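Local atomic coordinates of GDSL-like Lipase (Parabacteroides distasonis, PDB entry 3P94), a protein that probably acts as a serine hydrolase of the GDSL/SGNH lipase family, cleaving ester bonds, perhaps those of lysophospholipids. Residues A[64-69]-A[76-81]; A[101-106]-A[145-150]; A[163-168]-A[188-193]. All coordinates share one frame; numbering follows the deposited sequence. Where two conformers were deposited one is given.

Contact 1. Residues A[64-69]-A[76-81]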
ATOM      1  N   VAL A  64     -10.770  -1.012   7.881  1.00 10.84           N
ATOM      2  CA  VAL A  64     -11.395  -0.422   9.072  1.00 10.54           C
ATOM      3  C   VAL A  64     -10.861   1.029   9.310  1.00 15.39           C
ATOM      4  O   VAL A  64     -11.644   1.927   9.610  1.00 14.50           O
ATOM      5  CB  VAL A  64     -11.210  -1.342  10.306  1.00 14.64           C
ATOM      6  CG1 VAL A  64     -11.578  -0.631  11.612  1.00 14.24           C
ATOM      7  CG2 VAL A  64     -12.044  -2.611  10.144  1.00 14.48           C
ATOM      8  N   ARG A  65      -9.560   1.250   9.127  1.00 13.56           N
ATOM      9  CA  ARG A  65      -8.891   2.553   9.293  1.00 13.98           C
ATOM     10  C   ARG A  65      -9.196   3.537   8.133  1.00 17.34           C
ATOM     11  O   ARG A  65      -9.000   4.747   8.281  1.00 15.46           O
ATOM     12  CB  ARG A  65      -7.372   2.288   9.361  1.00 17.26           C
ATOM     13  CG  ARG A  65      -6.541   3.480   9.731  1.00 21.38           C
ATOM     14  CD  ARG A  65      -5.160   3.090  10.164  1.00 21.56           C
ATOM     15  NE  ARG A  65      -4.359   2.371   9.158  1.00 16.22           N
ATOM     16  CZ  ARG A  65      -3.577   2.949   8.249  1.00 26.19           C
ATOM     17  NH1 ARG A  65      -3.581   4.267   8.099  1.00 13.65           N
ATOM     18  NH2 ARG A  65      -2.799   2.212   7.471  1.00 17.43           N
ATOM     19  N   PHE A  66      -9.650   3.006   6.976  1.00 16.08           N
ATOM     20  CA  PHE A  66      -9.914   3.727   5.729  1.00 14.92           C
ATOM     21  C   PHE A  66     -10.760   4.984   5.896  1.00 18.05           C
ATOM     22  O   PHE A  66     -10.461   5.995   5.266  1.00 16.05           O
ATOM     23  CB  PHE A  66     -10.587   2.798   4.698  1.00 16.72           C
ATOM     24  CG  PHE A  66     -10.333   3.181   3.260  1.00 17.67           C
ATOM     25  CD1 PHE A  66      -9.103   2.913   2.658  1.00 20.22           C
ATOM     26  CD2 PHE A  66     -11.325   3.783   2.501  1.00 18.72           C
ATOM     27  CE1 PHE A  66      -8.864   3.267   1.328  1.00 20.41           C
ATOM     28  CE2 PHE A  66     -11.086   4.132   1.167  1.00 21.47           C
ATOM     29  CZ  PHE A  66      -9.859   3.868   0.592  1.00 19.72           C
ATOM     30  N   ARG A  67     -11.823   4.924   6.712  1.00 15.68           N
ATOM     31  CA  ARG A  67     -12.712   6.073   6.911  1.00 14.69           C
ATOM     32  C   ARG A  67     -11.962   7.280   7.558  1.00 15.52           C
ATOM     33  O   ARG A  67     -12.089   8.392   7.062  1.00 14.46           O
ATOM     34  CB  ARG A  67     -13.941   5.662   7.733  1.00 14.53           C
ATOM     35  CG  ARG A  67     -14.919   6.797   8.030  1.00 20.59           C
ATOM     36  CD  ARG A  67     -16.339   6.284   8.256  1.00 18.91           C
ATOM     37  NE  ARG A  67     -16.808   5.486   7.123  1.00 18.21           N
ATOM     38  CZ  ARG A  67     -17.293   5.989   5.990  1.00 26.33           C
ATOM     39  NH1 ARG A  67     -17.445   7.299   5.848  1.00 15.05           N
ATOM     40  NH2 ARG A  67     -17.640   5.180   4.995  1.00 13.51           N
ATOM     41  N   GLN A  68     -11.178   7.049   8.627  1.00 12.21           N
ATOM     42  CA  GLN A  68     -10.453   8.108   9.341  0.60 11.74           C
ATOM     43  C   GLN A  68      -9.248   8.633   8.556  1.00 15.17           C
ATOM     44  O   GLN A  68      -9.042   9.842   8.479  1.00 14.61           O
ATOM     45  CB  GLN A  68      -9.984   7.598  10.721  0.60 12.84           C
ATOM     46  CG  GLN A  68      -9.199   8.651  11.536  0.60 10.03           C
ATOM     47  CD  GLN A  68      -8.514   8.113  12.760  0.60 18.52           C
ATOM     48  OE1 GLN A  68      -9.087   8.107  13.853  0.60 11.99           O
ATOM     49  NE2 GLN A  68      -7.253   7.705  12.610  0.60  6.18           N
ATOM     50  N   ASP A  69      -8.442   7.729   8.014  1.00 11.95           N
ATOM     51  CA  ASP A  69      -7.204   8.104   7.359  1.00 11.39           C
ATOM     52  C   ASP A  69      -7.288   8.365   5.865  1.00 15.59           C
ATOM     53  O   ASP A  69      -6.295   8.817   5.301  1.00 12.02           O
ATOM     54  CB  ASP A  69      -6.139   7.050   7.693  1.00 11.82           C
ATOM     55  CG  ASP A  69      -5.640   7.145   9.144  1.00 19.06           C
ATOM     56  OD1 ASP A  69      -6.038   8.097   9.855  1.00 20.27           O
ATOM     57  OD2 ASP A  69      -4.838   6.283   9.554  1.00 18.92           O
ATOM     58  N   LYS A  76      -8.185  13.898  -3.482  1.00 18.80           N
ATOM     59  CA  LYS A  76      -8.506  13.730  -4.901  1.00 17.93           C
ATOM     60  C   LYS A  76      -8.308  12.258  -5.261  1.00 18.90           C
ATOM     61  O   LYS A  76      -9.103  11.679  -6.008  1.00 15.24           O
ATOM     62  CB  LYS A  76      -7.603  14.619  -5.775  1.00 20.84           C
ATOM     63  CG  LYS A  76      -7.859  16.117  -5.638  1.00 32.52           C
ATOM     64  CD  LYS A  76      -6.949  16.907  -6.565  1.00 40.05           C
ATOM     65  CE  LYS A  76      -7.266  18.376  -6.524  1.00 56.83           C
ATOM     66  NZ  LYS A  76      -6.640  19.094  -7.654  1.00 65.22           N
ATOM     67  N   ALA A  77      -7.255  11.645  -4.690  1.00 15.35           N
ATOM     68  CA  ALA A  77      -6.922  10.240  -4.933  1.00 14.55           C
ATOM     69  C   ALA A  77      -6.304   9.566  -3.717  1.00 17.06           C
ATOM     70  O   ALA A  77      -5.817  10.234  -2.812  1.00 16.86           O
ATOM     71  CB  ALA A  77      -5.967  10.134  -6.116  1.00 15.19           C
ATOM     72  N   VAL A  78      -6.329   8.234  -3.709  1.00 12.55           N
ATOM     73  CA  VAL A  78      -5.689   7.411  -2.687  1.00 12.36           C
ATOM     74  C   VAL A  78      -4.787   6.399  -3.425  1.00 16.40           C
ATOM     75  O   VAL A  78      -5.206   5.783  -4.412  1.00 17.10           O
ATOM     76  CB  VAL A  78      -6.673   6.737  -1.678  1.00 15.60           C
ATOM     77  CG1 VAL A  78      -7.701   5.827  -2.381  1.00 14.65           C
ATOM     78  CG2 VAL A  78      -5.916   5.985  -0.571  1.00 15.07           C
ATOM     79  N   VAL A  79      -3.541   6.277  -2.961  1.00 12.37           N
ATOM     80  CA  VAL A  79      -2.558   5.344  -3.502  1.00 11.51           C
ATOM     81  C   VAL A  79      -2.541   4.188  -2.525  1.00 16.59           C
ATOM     82  O   VAL A  79      -2.214   4.394  -1.352  1.00 16.52           O
ATOM     83  CB  VAL A  79      -1.173   6.016  -3.712  1.00 15.69           C
ATOM     84  CG1 VAL A  79      -0.101   4.990  -4.070  1.00 15.62           C
ATOM     85  CG2 VAL A  79      -1.252   7.082  -4.793  1.00 16.52           C
ATOM     86  N   ILE A  80      -2.963   2.986  -2.980  1.00 13.77           N
ATOM     87  CA  ILE A  80      -3.023   1.839  -2.082  1.00 13.83           C
ATOM     88  C   ILE A  80      -1.941   0.810  -2.425  1.00 16.91           C
ATOM     89  O   ILE A  80      -1.909   0.293  -3.535  1.00 16.57           O
ATOM     90  CB  ILE A  80      -4.445   1.175  -2.069  1.00 17.36           C
ATOM     91  CG1 ILE A  80      -5.552   2.192  -1.686  1.00 17.17           C
ATOM     92  CG2 ILE A  80      -4.474  -0.075  -1.146  1.00 18.05           C
ATOM     93  CD1 ILE A  80      -7.017   1.726  -1.990  1.00 22.96           C
ATOM     94  N   LEU A  81      -1.094   0.496  -1.444  1.00 14.95           N
ATOM     95  CA  LEU A  81      -0.086  -0.546  -1.534  1.00 16.01           C
ATOM     96  C   LEU A  81      -0.275  -1.421  -0.305  1.00 17.63           C
ATOM     97  O   LEU A  81       0.104  -1.035   0.794  1.00 15.73           O
ATOM     98  CB  LEU A  81       1.344   0.014  -1.661  1.00 16.30           C
ATOM     99  CG  LEU A  81       2.493  -1.033  -1.623  1.00 20.99           C
ATOM    100  CD1 LEU A  81       2.381  -2.039  -2.769  1.00 19.90           C
ATOM    101  CD2 LEU A  81       3.834  -0.337  -1.678  1.00 23.31           C
TER
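Phe-66 reaches from its helix to the strand with the end of its ring, where CE1 and CZ each meet one methyl. CZ lies 4.2 Å from CG1 of Val-78, and CE1 lies 4.1 Å from CD1 of Ile-80. Val-78 and Phe-66 approach from opposite directions, whereas Ile-80 runs across the phenylalanine at about a right angle. With CG anti to the backbone N (chi1 -153°), the ring is carried down to the sheet although CA of Phe-66 is still 10.1 Å from CA of Val-78. Helix 59-71 connects strand 49-53 to strand 75-81 in a beta-alpha-beta crossover that passes over strand 23-29 of this flavodoxin-like fold, and the three apolar residues are part of the buried layer between it and the sheet. Met-106 and Ala-110 of helix 96-112 also touch Phe-66. Beside this core the helix carries a buried salt bridge, with Gln-68 at its outer side. NH1 of Arg-65 donates to OD2 of Asp-69 at 2.8 Å, in the guanidinium plane and on the anti lone pair of the oxygen. In one of the two conformers of Gln-68, NE2 reaches OD1 of Asp-69 at 3.0 Å, nearly straight at 170° but from above the carboxylate plane. OD1 is gripped again by ND2 of Asn-16, while the guanidinium of Arg-65 is further held by OE1 of Gln-57 and the carbonyl of Arg-52.

Contact 2. Residues A[101-106]-A[145-150]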
ATOM      1  N   GLY A 101     -10.666  -9.146  -1.692  1.00 13.82           N
ATOM      2  CA  GLY A 101     -11.987  -8.642  -1.318  1.00 14.42           C
ATOM      3  C   GLY A 101     -11.924  -7.380  -0.481  1.00 17.15           C
ATOM      4  O   GLY A 101     -12.724  -6.461  -0.686  1.00 16.72           O
ATOM      5  N   ASN A 102     -10.965  -7.318   0.461  1.00 13.74           N
ATOM      6  CA  ASN A 102     -10.733  -6.142   1.298  1.00 13.00           C
ATOM      7  C   ASN A 102     -10.304  -4.951   0.436  1.00 16.52           C
ATOM      8  O   ASN A 102     -10.744  -3.824   0.687  1.00 14.45           O
ATOM      9  CB  ASN A 102      -9.673  -6.427   2.354  1.00 10.86           C
ATOM     10  CG  ASN A 102     -10.163  -7.170   3.563  1.00 19.44           C
ATOM     11  OD1 ASN A 102     -11.343  -7.183   3.884  1.00 16.10           O
ATOM     12  ND2 ASN A 102      -9.250  -7.755   4.297  1.00 19.33           N
ATOM     13  N   LEU A 103      -9.437  -5.209  -0.575  1.00 13.25           N
ATOM     14  CA  LEU A 103      -8.967  -4.164  -1.496  1.00 12.95           C
ATOM     15  C   LEU A 103     -10.138  -3.654  -2.344  1.00 15.55           C
ATOM     16  O   LEU A 103     -10.244  -2.451  -2.543  1.00 13.92           O
ATOM     17  CB  LEU A 103      -7.816  -4.685  -2.386  1.00 13.11           C
ATOM     18  CG  LEU A 103      -6.500  -5.062  -1.647  1.00 18.26           C
ATOM     19  CD1 LEU A 103      -5.610  -5.939  -2.524  1.00 19.39           C
ATOM     20  CD2 LEU A 103      -5.732  -3.830  -1.209  1.00 19.99           C
ATOM     21  N   VAL A 104     -11.041  -4.559  -2.792  1.00 12.45           N
ATOM     22  CA  VAL A 104     -12.249  -4.197  -3.572  1.00 12.34           C
ATOM     23  C   VAL A 104     -13.184  -3.322  -2.703  1.00 16.34           C
ATOM     24  O   VAL A 104     -13.715  -2.322  -3.190  1.00 13.93           O
ATOM     25  CB  VAL A 104     -12.991  -5.441  -4.132  1.00 16.66           C
ATOM     26  CG1 VAL A 104     -14.308  -5.060  -4.820  1.00 16.67           C
ATOM     27  CG2 VAL A 104     -12.099  -6.221  -5.092  1.00 16.73           C
ATOM     28  N   SER A 105     -13.354  -3.679  -1.419  1.00 12.73           N
ATOM     29  CA  SER A 105     -14.194  -2.896  -0.506  1.00 12.40           C
ATOM     30  C   SER A 105     -13.596  -1.495  -0.292  1.00 14.23           C
ATOM     31  O   SER A 105     -14.353  -0.531  -0.291  1.00 13.98           O
ATOM     32  CB  SER A 105     -14.378  -3.627   0.812  1.00 13.86           C
ATOM     33  OG  SER A 105     -15.313  -4.673   0.627  1.00 20.12           O
HETATM   34  N   MSE A 106     -12.242  -1.370  -0.177  1.00 10.95           N
HETATM   35  CA  MSE A 106     -11.585  -0.047  -0.077  1.00  8.42           C
HETATM   36  C   MSE A 106     -11.845   0.769  -1.358  1.00 14.05           C
HETATM   37  O   MSE A 106     -12.201   1.951  -1.266  1.00 14.58           O
HETATM   38  CB  MSE A 106     -10.077  -0.169   0.168  1.00  8.75           C
HETATM   39  CG  MSE A 106      -9.719  -0.662   1.576  1.00 13.21           C
HETATM   40 SE   MSE A 106      -7.776  -0.558   1.858  0.75 15.93          SE
HETATM   41  CE  MSE A 106      -7.419  -2.456   1.952  1.00 12.86           C
ATOM     42  N   LYS A 145      -2.305 -10.190 -10.164  1.00 16.80           N
ATOM     43  CA  LYS A 145      -3.081 -10.516 -11.355  1.00 17.43           C
ATOM     44  C   LYS A 145      -4.523 -10.065 -11.153  1.00 19.51           C
ATOM     45  O   LYS A 145      -5.103  -9.447 -12.048  1.00 18.48           O
ATOM     46  CB  LYS A 145      -3.003 -12.026 -11.650  1.00 20.67           C
ATOM     47  CG  LYS A 145      -3.352 -12.382 -13.070  1.00 40.75           C
ATOM     48  CD  LYS A 145      -3.521 -13.882 -13.243  1.00 52.02           C
ATOM     49  CE  LYS A 145      -4.109 -14.203 -14.601  1.00 59.75           C
ATOM     50  NZ  LYS A 145      -4.547 -15.619 -14.688  1.00 74.10           N
ATOM     51  N   TRP A 146      -5.082 -10.349  -9.959  1.00 16.13           N
ATOM     52  CA  TRP A 146      -6.448  -9.970  -9.579  1.00 15.99           C
ATOM     53  C   TRP A 146      -6.593  -8.455  -9.457  1.00 18.91           C
ATOM     54  O   TRP A 146      -7.575  -7.903  -9.968  1.00 16.67           O
ATOM     55  CB  TRP A 146      -6.856 -10.642  -8.267  1.00 14.58           C
ATOM     56  CG  TRP A 146      -7.036 -12.129  -8.371  1.00 16.61           C
ATOM     57  CD1 TRP A 146      -7.358 -12.850  -9.487  1.00 20.10           C
ATOM     58  CD2 TRP A 146      -6.924 -13.072  -7.300  1.00 16.85           C
ATOM     59  NE1 TRP A 146      -7.468 -14.180  -9.176  1.00 20.17           N
ATOM     60  CE2 TRP A 146      -7.197 -14.348  -7.837  1.00 21.68           C
ATOM     61  CE3 TRP A 146      -6.624 -12.961  -5.935  1.00 18.41           C
ATOM     62  CZ2 TRP A 146      -7.181 -15.505  -7.054  1.00 21.68           C
ATOM     63  CZ3 TRP A 146      -6.614 -14.107  -5.160  1.00 20.05           C
ATOM     64  CH2 TRP A 146      -6.914 -15.355  -5.714  1.00 21.48           C
ATOM     65  N   ILE A 147      -5.621  -7.791  -8.790  1.00 16.18           N
ATOM     66  CA  ILE A 147      -5.619  -6.331  -8.618  1.00 15.34           C
ATOM     67  C   ILE A 147      -5.603  -5.650  -9.992  1.00 19.18           C
ATOM     68  O   ILE A 147      -6.425  -4.763 -10.235  1.00 17.29           O
ATOM     69  CB  ILE A 147      -4.432  -5.845  -7.745  1.00 16.64           C
ATOM     70  CG1 ILE A 147      -4.521  -6.390  -6.300  1.00 16.93           C
ATOM     71  CG2 ILE A 147      -4.345  -4.293  -7.740  1.00 15.80           C
ATOM     72  CD1 ILE A 147      -3.175  -6.192  -5.472  1.00 19.64           C
ATOM     73  N   LYS A 148      -4.667  -6.064 -10.876  1.00 17.55           N
ATOM     74  CA  LYS A 148      -4.530  -5.490 -12.220  1.00 18.26           C
ATOM     75  C   LYS A 148      -5.804  -5.670 -13.058  1.00 22.39           C
ATOM     76  O   LYS A 148      -6.233  -4.719 -13.715  1.00 21.86           O
ATOM     77  CB  LYS A 148      -3.324  -6.084 -12.960  1.00 21.13           C
ATOM     78  CG  LYS A 148      -2.966  -5.267 -14.210  1.00 29.15           C
ATOM     79  CD  LYS A 148      -1.864  -5.917 -15.040  1.00 38.80           C
ATOM     80  CE  LYS A 148      -1.403  -4.996 -16.150  1.00 44.23           C
ATOM     81  NZ  LYS A 148      -2.509  -4.641 -17.093  1.00 41.94           N
ATOM     82  N   GLU A 149      -6.396  -6.878 -13.043  1.00 19.21           N
ATOM     83  CA  GLU A 149      -7.620  -7.182 -13.788  1.00 17.71           C
ATOM     84  C   GLU A 149      -8.793  -6.330 -13.271  1.00 20.36           C
ATOM     85  O   GLU A 149      -9.550  -5.789 -14.082  1.00 19.06           O
ATOM     86  CB  GLU A 149      -7.938  -8.675 -13.700  1.00 19.34           C
ATOM     87  CG  GLU A 149      -7.277  -9.488 -14.804  1.00 31.06           C
ATOM     88  CD  GLU A 149      -7.007 -10.955 -14.522  1.00 57.25           C
ATOM     89  OE1 GLU A 149      -7.698 -11.545 -13.659  1.00 49.81           O
ATOM     90  OE2 GLU A 149      -6.104 -11.519 -15.181  1.00 55.71           O
ATOM     91  N   TYR A 150      -8.911  -6.165 -11.938  1.00 17.55           N
ATOM     92  CA  TYR A 150      -9.929  -5.311 -11.315  1.00 17.56           C
ATOM     93  C   TYR A 150      -9.727  -3.834 -11.724  1.00 22.01           C
ATOM     94  O   TYR A 150     -10.695  -3.168 -12.097  1.00 21.18           O
ATOM     95  CB  TYR A 150      -9.922  -5.449  -9.777  1.00 17.60           C
ATOM     96  CG  TYR A 150     -10.967  -4.584  -9.100  1.00 18.72           C
ATOM     97  CD1 TYR A 150     -12.296  -4.991  -9.024  1.00 20.18           C
ATOM     98  CD2 TYR A 150     -10.638  -3.336  -8.578  1.00 19.53           C
ATOM     99  CE1 TYR A 150     -13.266  -4.185  -8.433  1.00 19.28           C
ATOM    100  CE2 TYR A 150     -11.606  -2.512  -8.002  1.00 20.36           C
ATOM    101  CZ  TYR A 150     -12.917  -2.942  -7.923  1.00 22.17           C
ATOM    102  OH  TYR A 150     -13.864  -2.109  -7.364  1.00 19.23           O
TER
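Leu-103 and Ile-147 form the buried end of this helix pair, meeting methyl to methyl with CD1 of Leu-103 3.8 Å from CD1 of Ile-147. Phe-119 of strand 116-120 touches Leu-103, Ile-147 and Tyr-150, so the pair packs down onto the sheet of the alpha/beta sandwich, where helices 96-112 and 137-153 lie next to each other. In contrast to the buried leucine and isoleucine, Val-104 and Tyr-150 are partly exposed. CG2 of Val-104 sits over one face of the Tyr-150 ring in a CH-pi contact, 4.2 Å from the centroid and 16° off the normal, while CG1 of Val-104 reaches CE1 of Tyr-150 at 3.9 Å. An extended first torsion in Tyr-150 (chi1 180°) swings the ring across to the other helix, where Ala-107 and Glu-108 also touch it. Lys-145, Lys-148 and Glu-149 take the solvent side of helix 137-153, with Lys-148 bridged to Asp-152. Putting an alanine at Tyr-150 would probably leave Val-104 without the ring face beneath its methyl and open a gap between the helices. Between these two segments no polar bond is made, so dispersion, CH-pi contact and fit of shape carry the contact.

Contact 3. Residues A[163-168]-A[188-193]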
ATOM      1  N   SER A 163       7.083  -5.479 -11.662  1.00 18.23           N
ATOM      2  CA  SER A 163       7.864  -5.771 -12.870  1.00 18.73           C
ATOM      3  C   SER A 163       9.184  -4.986 -12.923  1.00 23.57           C
ATOM      4  O   SER A 163      10.186  -5.499 -13.440  1.00 23.53           O
ATOM      5  CB  SER A 163       7.046  -5.488 -14.125  1.00 22.11           C
ATOM      6  OG  SER A 163       5.886  -6.304 -14.146  1.00 29.96           O
ATOM      7  N   ALA A 164       9.187  -3.761 -12.373  1.00 19.25           N
ATOM      8  CA  ALA A 164      10.358  -2.884 -12.347  1.00 20.54           C
ATOM      9  C   ALA A 164      11.404  -3.294 -11.300  1.00 24.38           C
ATOM     10  O   ALA A 164      12.561  -2.881 -11.410  1.00 26.48           O
ATOM     11  CB  ALA A 164       9.920  -1.457 -12.073  1.00 20.68           C
HETATM   12  N   MSE A 165      11.008  -4.063 -10.274  1.00 17.20           N
HETATM   13  CA  MSE A 165      11.926  -4.384  -9.175  1.00 15.15           C
HETATM   14  C   MSE A 165      12.264  -5.874  -8.997  1.00 22.19           C
HETATM   15  O   MSE A 165      13.223  -6.179  -8.281  1.00 22.50           O
HETATM   16  CB  MSE A 165      11.320  -3.869  -7.852  1.00 14.22           C
HETATM   17  CG  MSE A 165      11.098  -2.363  -7.834  1.00 16.19           C
HETATM   18 SE   MSE A 165      10.004  -1.815  -6.326  0.75 17.04          SE
HETATM   19  CE  MSE A 165      11.415  -1.731  -4.985  1.00 14.31           C
ATOM     20  N   LYS A 166      11.486  -6.798  -9.598  1.00 19.34           N
ATOM     21  CA  LYS A 166      11.694  -8.240  -9.380  1.00 19.14           C
ATOM     22  C   LYS A 166      13.026  -8.764  -9.934  1.00 25.13           C
ATOM     23  O   LYS A 166      13.544  -8.234 -10.912  1.00 24.53           O
ATOM     24  CB  LYS A 166      10.532  -9.059  -9.978  1.00 19.57           C
ATOM     25  CG  LYS A 166      10.393  -8.957 -11.500  1.00 26.21           C
ATOM     26  CD  LYS A 166       9.199  -9.720 -12.020  1.00 21.60           C
ATOM     27  CE  LYS A 166       9.115  -9.641 -13.523  1.00 26.67           C
ATOM     28  NZ  LYS A 166       7.922 -10.368 -14.038  1.00 32.44           N
ATOM     29  N   ASP A 167      13.570  -9.817  -9.283  1.00 23.29           N
ATOM     30  CA  ASP A 167      14.753 -10.545  -9.743  1.00 24.11           C
ATOM     31  C   ASP A 167      14.252 -11.846 -10.395  1.00 28.76           C
ATOM     32  O   ASP A 167      13.033 -12.010 -10.555  1.00 27.77           O
ATOM     33  CB  ASP A 167      15.777 -10.789  -8.606  1.00 25.98           C
ATOM     34  CG  ASP A 167      15.279 -11.578  -7.404  1.00 32.99           C
ATOM     35  OD1 ASP A 167      14.218 -12.237  -7.514  1.00 32.56           O
ATOM     36  OD2 ASP A 167      15.961 -11.558  -6.363  1.00 39.48           O
ATOM     37  N   GLU A 168      15.182 -12.762 -10.748  1.00 27.30           N
ATOM     38  CA  GLU A 168      14.892 -14.039 -11.416  0.50 27.55           C
ATOM     39  C   GLU A 168      14.002 -14.994 -10.586  1.00 30.87           C
ATOM     40  O   GLU A 168      13.366 -15.877 -11.161  1.00 31.81           O
ATOM     41  CB  GLU A 168      16.204 -14.750 -11.784  0.50 29.92           C
ATOM     42  CG  GLU A 168      16.985 -14.078 -12.900  0.50 40.16           C
ATOM     43  CD  GLU A 168      16.553 -14.454 -14.303  0.50 62.28           C
ATOM     44  OE1 GLU A 168      15.516 -13.927 -14.771  0.50 57.29           O
ATOM     45  OE2 GLU A 168      17.261 -15.264 -14.943  0.50 57.15           O
ATOM     46  N   TYR A 188      13.086   2.741  -3.147  1.00 14.48           N
ATOM     47  CA  TYR A 188      12.106   3.831  -3.031  1.00 13.44           C
ATOM     48  C   TYR A 188      12.210   4.820  -4.186  1.00 17.67           C
ATOM     49  O   TYR A 188      11.191   5.378  -4.583  1.00 17.38           O
ATOM     50  CB  TYR A 188      12.242   4.572  -1.694  1.00 14.20           C
ATOM     51  CG  TYR A 188      11.572   3.850  -0.545  1.00 15.08           C
ATOM     52  CD1 TYR A 188      10.206   3.573  -0.571  1.00 15.67           C
ATOM     53  CD2 TYR A 188      12.306   3.411   0.551  1.00 16.48           C
ATOM     54  CE1 TYR A 188       9.584   2.900   0.477  1.00 12.84           C
ATOM     55  CE2 TYR A 188      11.694   2.741   1.611  1.00 17.35           C
ATOM     56  CZ  TYR A 188      10.332   2.490   1.569  1.00 21.27           C
ATOM     57  OH  TYR A 188       9.733   1.824   2.610  1.00 20.45           O
ATOM     58  N   LYS A 189      13.427   5.035  -4.726  1.00 15.04           N
ATOM     59  CA  LYS A 189      13.637   5.948  -5.850  1.00 15.78           C
ATOM     60  C   LYS A 189      13.035   5.368  -7.140  1.00 19.90           C
ATOM     61  O   LYS A 189      12.470   6.130  -7.936  1.00 20.47           O
ATOM     62  CB  LYS A 189      15.129   6.302  -6.008  1.00 19.01           C
ATOM     63  CG  LYS A 189      15.644   7.267  -4.920  1.00 26.20           C
ATOM     64  CD  LYS A 189      15.178   8.717  -5.154  1.00 36.30           C
ATOM     65  CE  LYS A 189      15.142   9.556  -3.901  1.00 43.82           C
ATOM     66  NZ  LYS A 189      14.539  10.887  -4.173  1.00 47.42           N
ATOM     67  N   ILE A 190      13.094   4.023  -7.324  1.00 16.71           N
ATOM     68  CA  ILE A 190      12.444   3.354  -8.473  1.00 16.49           C
ATOM     69  C   ILE A 190      10.929   3.577  -8.341  1.00 18.00           C
ATOM     70  O   ILE A 190      10.265   3.998  -9.287  1.00 17.76           O
ATOM     71  CB  ILE A 190      12.804   1.829  -8.558  1.00 20.20           C
ATOM     72  CG1 ILE A 190      14.266   1.624  -9.006  1.00 22.29           C
ATOM     73  CG2 ILE A 190      11.821   1.050  -9.484  1.00 19.13           C
ATOM     74  CD1 ILE A 190      14.792   0.242  -8.823  1.00 32.07           C
HETATM   75  N   MSE A 191      10.404   3.321  -7.144  1.00 12.88           N
HETATM   76  CA  MSE A 191       8.987   3.480  -6.832  1.00 10.50           C
HETATM   77  C   MSE A 191       8.505   4.915  -7.033  1.00 18.65           C
HETATM   78  O   MSE A 191       7.448   5.115  -7.641  1.00 19.43           O
HETATM   79  CB  MSE A 191       8.707   3.034  -5.398  1.00 10.75           C
HETATM   80  CG  MSE A 191       8.836   1.530  -5.206  1.00 13.79           C
HETATM   81 SE   MSE A 191       8.887   1.112  -3.323  0.75 16.26          SE
HETATM   82  CE  MSE A 191       7.100   1.514  -2.850  1.00 12.22           C
ATOM     83  N   GLU A 192       9.274   5.910  -6.541  1.00 16.58           N
ATOM     84  CA  GLU A 192       8.961   7.330  -6.647  1.00 16.00           C
ATOM     85  C   GLU A 192       8.713   7.738  -8.111  1.00 20.51           C
ATOM     86  O   GLU A 192       7.703   8.384  -8.378  1.00 18.79           O
ATOM     87  CB  GLU A 192      10.086   8.172  -6.022  1.00 17.94           C
ATOM     88  CG  GLU A 192       9.941   9.674  -6.229  1.00 23.52           C
ATOM     89  CD  GLU A 192      11.015  10.549  -5.610  1.00 31.21           C
ATOM     90  OE1 GLU A 192      11.855  10.033  -4.837  1.00 23.96           O
ATOM     91  OE2 GLU A 192      11.000  11.768  -5.889  1.00 20.59           O
ATOM     92  N   LYS A 193       9.610   7.341  -9.041  1.00 17.80           N
ATOM     93  CA  LYS A 193       9.516   7.661 -10.464  1.00 19.07           C
ATOM     94  C   LYS A 193       8.226   7.110 -11.072  1.00 24.03           C
ATOM     95  O   LYS A 193       7.519   7.851 -11.744  1.00 23.79           O
ATOM     96  CB  LYS A 193      10.755   7.132 -11.219  1.00 21.82           C
ATOM     97  CG  LYS A 193      10.825   7.565 -12.677  1.00 32.06           C
ATOM     98  CD  LYS A 193      12.062   7.024 -13.350  1.00 43.60           C
TER
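Where Met-165 meets Ile-190 and Met-191 no flat group takes part: the ring of Tyr-188 belongs to a side chain that sets off away from segment 163-168, and it is stacked with Trp-36. The Glu-192 carboxylate likewise lies elsewhere: NZ of Lys-189 meets its OE1 at 2.9 Å on the syn side, 20° out of the carboxylate plane, and OE2 pairs with Arg-46. Across the contact itself the selenomethionine Met-165 does most of the work. Its SE lies 3.7 Å from CG of Met-191, also a selenomethionine, and the two chains cross at about a right angle. A bend at the end of Met-165 (chi3 83°) turns its CE toward Met-191 too, 4.2 Å from that residue's SE. Nearer the surface, CG2 of Ile-190 faces both CG of Met-165 at 3.9 Å and CB of Ala-164 at 4.1 Å. The last turn of helix 161-165 is joined in this way to the long helix 185-202, and Leu-176 of the intervening loop touches Met-165 and Ile-190. The interface is wholly apolar, and the two long, unbranched selenomethionine chains could adjust to one another, while Lys-189 and Glu-192 pair on another side of the helix.

Overall arrangement
Contacts 1 and 2 lie on one face of the parallel sheet, their centres 14 Å apart, and share a core: CE2 of Phe-66 is 3.5 Å from O of Met-106, and CG2 of Ile-80 is 4.0 Å from CD2 of Leu-103. Contact 3 is on the other face, its centre 23 Å from contact 1. Strand 75-81 links the two layers, for CD2 of Leu-81 packs 3.9 Å from CE of Met-191. Contacts 2 and 3 do not touch; their nearest atoms are about 8 Å apart. The likely catalytic triad is Ser-31, His-182 and Asp-179; contact 3 comes near it through the Tyr-188 hydroxyl, hydrogen-bonded to the carbonyl of Ile-32.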